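Long-range contact in phosphoserine phosphatase (Homo sapiens, PDB 6HYY), which catalyses the hydrolysis of O-phosphoserine to serine and phosphate, probably through the aspartate-based, magnesium-dependent chemistry of the haloacid dehalogenase-like hydrolases: residues A[4-9]-A[167-172]. Residues are numbered along the deposited sequence; the frame is centred on the assembly and turned at random.
Sequences RKLFYS and FKKIIM
Ser9 has its CA 7.0 Å from that of Lys169, and for Phe7 the nearest CA partner is Ile171 (CA to CA 7.7 Å), a separation that side chains bridge. With CG anti to the backbone N (chi1 -178°) and the chain extended beyond it, Lys169 brings its end alongside Ser9 OG, which lies as near to CD (3.1 Å) as to NZ (3.2 Å), so the hydrogen bond that NZ donates to this hydroxyl comes in from the side. That hydroxyl donates in turn to Leu6 O (OG to O 2.7 Å), which also accepts from Ser9 N; two donors thus grip one carbonyl. The side chains of Lys169 and Leu6 cross at about a right angle, Lys169 CE 3.6 Å from Leu6 CD1. Ile171 CD1 reaches Leu6 CG at 3.9 Å and meets the Phe7 ring obliquely, while Ile190 touches both Phe7 and Ile171. Without the long chain, as with an alanine here, Ser9 OG would probably lose this donor and Leu6 CD1 part of its cover. The contact thus fastens the N-terminal helix to strand 170-174, between strands 12-16 and 188-192 of the Rossmann-like core, through two successive hydrogen bonds, lysine to hydroxyl to carbonyl, beside apolar contacts.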
loop_
_atom_site.group_PDB
_atom_site.type_symbol
_atom_site.label_atom_id
_atom_site.label_comp_id
_atom_site.label_asym_id
_atom_site.label_seq_id
_atom_site.Cartn_x
_atom_site.Cartn_y
_atom_site.Cartn_z
ATOM N N ARG A 4 -21.433 -1.533 4.582
ATOM C CA ARG A 4 -21.610 -0.361 3.732
ATOM C C ARG A 4 -21.926 0.879 4.550
ATOM O O ARG A 4 -21.475 1.977 4.212
ATOM C CB ARG A 4 -22.707 -0.617 2.711
ATOM C CG ARG A 4 -22.307 -1.642 1.702
ATOM C CD ARG A 4 -23.393 -2.656 1.515
ATOM N NE ARG A 4 -23.134 -3.448 0.321
ATOM C CZ ARG A 4 -23.135 -4.774 0.296
ATOM N NH1 ARG A 4 -23.400 -5.461 1.401
ATOM N NH2 ARG A 4 -22.882 -5.413 -0.840
ATOM N N LYS A 5 -22.704 0.726 5.624
ATOM C CA LYS A 5 -22.949 1.848 6.525
ATOM C C LYS A 5 -21.639 2.388 7.083
ATOM O O LYS A 5 -21.403 3.603 7.084
ATOM C CB LYS A 5 -23.878 1.414 7.657
ATOM C CG LYS A 5 -25.286 1.060 7.212
ATOM C CD LYS A 5 -26.170 0.680 8.397
ATOM C CE LYS A 5 -26.316 1.823 9.398
ATOM N NZ LYS A 5 -25.257 1.852 10.456
ATOM N N LEU A 6 -20.772 1.493 7.562
ATOM C CA LEU A 6 -19.450 1.910 8.018
ATOM C C LEU A 6 -18.677 2.598 6.900
ATOM O O LEU A 6 -18.140 3.697 7.081
ATOM C CB LEU A 6 -18.668 0.702 8.536
ATOM C CG LEU A 6 -17.153 0.937 8.626
ATOM C CD1 LEU A 6 -16.832 1.882 9.773
ATOM C CD2 LEU A 6 -16.392 -0.373 8.748
ATOM N N PHE A 7 -18.617 1.960 5.731
ATOM C CA PHE A 7 -17.821 2.488 4.628
ATOM C C PHE A 7 -18.285 3.886 4.234
ATOM O O PHE A 7 -17.460 4.771 3.971
ATOM C CB PHE A 7 -17.890 1.521 3.442
ATOM C CG PHE A 7 -16.846 1.771 2.386
ATOM C CD1 PHE A 7 -15.500 1.583 2.662
ATOM C CD2 PHE A 7 -17.211 2.174 1.111
ATOM C CE1 PHE A 7 -14.540 1.806 1.699
ATOM C CE2 PHE A 7 -16.254 2.401 0.135
ATOM C CZ PHE A 7 -14.912 2.213 0.432
ATOM N N TYR A 8 -19.598 4.123 4.253
ATOM C CA TYR A 8 -20.153 5.404 3.828
ATOM C C TYR A 8 -20.053 6.488 4.886
ATOM O O TYR A 8 -20.313 7.654 4.573
ATOM C CB TYR A 8 -21.610 5.224 3.390
ATOM C CG TYR A 8 -21.637 4.596 2.032
ATOM C CD1 TYR A 8 -22.221 5.228 0.945
ATOM C CD2 TYR A 8 -20.989 3.392 1.821
ATOM C CE1 TYR A 8 -22.189 4.634 -0.297
ATOM C CE2 TYR A 8 -20.950 2.807 0.625
ATOM C CZ TYR A 8 -21.543 3.416 -0.432
ATOM O OH TYR A 8 -21.445 2.755 -1.612
ATOM N N SER A 9 -19.674 6.146 6.112
ATOM C CA SER A 9 -19.448 7.144 7.146
ATOM C C SER A 9 -18.030 7.707 7.129
ATOM O O SER A 9 -17.746 8.653 7.872
ATOM C CB SER A 9 -19.737 6.541 8.523
ATOM O OG SER A 9 -18.756 5.581 8.872
ATOM N N PHE A 167 -9.454 14.580 10.046
ATOM C CA PHE A 167 -10.557 13.778 9.534
ATOM C C PHE A 167 -11.389 13.182 10.671
ATOM O O PHE A 167 -10.843 12.745 11.685
ATOM C CB PHE A 167 -10.026 12.633 8.662
ATOM C CG PHE A 167 -9.384 13.067 7.369
ATOM C CD1 PHE A 167 -10.109 13.710 6.384
ATOM C CD2 PHE A 167 -8.042 12.763 7.126
ATOM C CE1 PHE A 167 -9.507 14.076 5.174
ATOM C CE2 PHE A 167 -7.435 13.135 5.930
ATOM C CZ PHE A 167 -8.175 13.801 4.960
ATOM N N LYS A 168 -12.715 13.109 10.455
ATOM C CA LYS A 168 -13.623 12.518 11.444
ATOM C C LYS A 168 -13.504 11.004 11.516
ATOM O O LYS A 168 -13.549 10.424 12.606
ATOM C CB LYS A 168 -15.074 12.903 11.160
ATOM C CG LYS A 168 -15.181 14.321 10.788
ATOM C CD LYS A 168 -15.134 15.001 12.133
ATOM C CE LYS A 168 -15.243 16.472 11.933
ATOM N NZ LYS A 168 -16.532 16.764 11.389
ATOM N N LYS A 169 -13.350 10.346 10.376
ATOM C CA LYS A 169 -13.451 8.894 10.353
ATOM C C LYS A 169 -12.558 8.391 9.222
ATOM O O LYS A 169 -12.936 8.484 8.052
ATOM C CB LYS A 169 -14.892 8.451 10.163
ATOM C CG LYS A 169 -15.058 6.934 10.188
ATOM C CD LYS A 169 -16.421 6.538 10.722
ATOM C CE LYS A 169 -16.397 5.148 11.336
ATOM N NZ LYS A 169 -17.768 4.736 11.777
ATOM N N ILE A 170 -11.390 7.864 9.584
ATOM C CA ILE A 170 -10.431 7.303 8.635
ATOM C C ILE A 170 -10.511 5.782 8.691
ATOM O O ILE A 170 -10.373 5.176 9.760
ATOM C CB ILE A 170 -8.999 7.766 8.944
ATOM C CG1 ILE A 170 -8.897 9.274 8.970
ATOM C CG2 ILE A 170 -8.016 7.233 7.900
ATOM C CD1 ILE A 170 -7.514 9.735 9.419
ATOM N N ILE A 171 -10.678 5.148 7.533
ATOM C CA ILE A 171 -10.704 3.692 7.433
ATOM C C ILE A 171 -9.421 3.244 6.753
ATOM O O ILE A 171 -9.020 3.825 5.736
ATOM C CB ILE A 171 -11.930 3.203 6.645
ATOM C CG1 ILE A 171 -13.223 3.646 7.357
ATOM C CG2 ILE A 171 -11.887 1.678 6.459
ATOM C CD1 ILE A 171 -14.487 3.103 6.733
ATOM N N MET A 172 -8.771 2.233 7.324
ATOM C CA MET A 172 -7.623 1.576 6.695
ATOM C C MET A 172 -8.086 0.292 6.010
ATOM O O MET A 172 -8.857 -0.464 6.600
ATOM C CB MET A 172 -6.562 1.233 7.740
ATOM C CG MET A 172 -5.378 0.466 7.186
ATOM S SD MET A 172 -4.210 1.580 6.379
ATOM C CE MET A 172 -3.420 0.517 5.159
#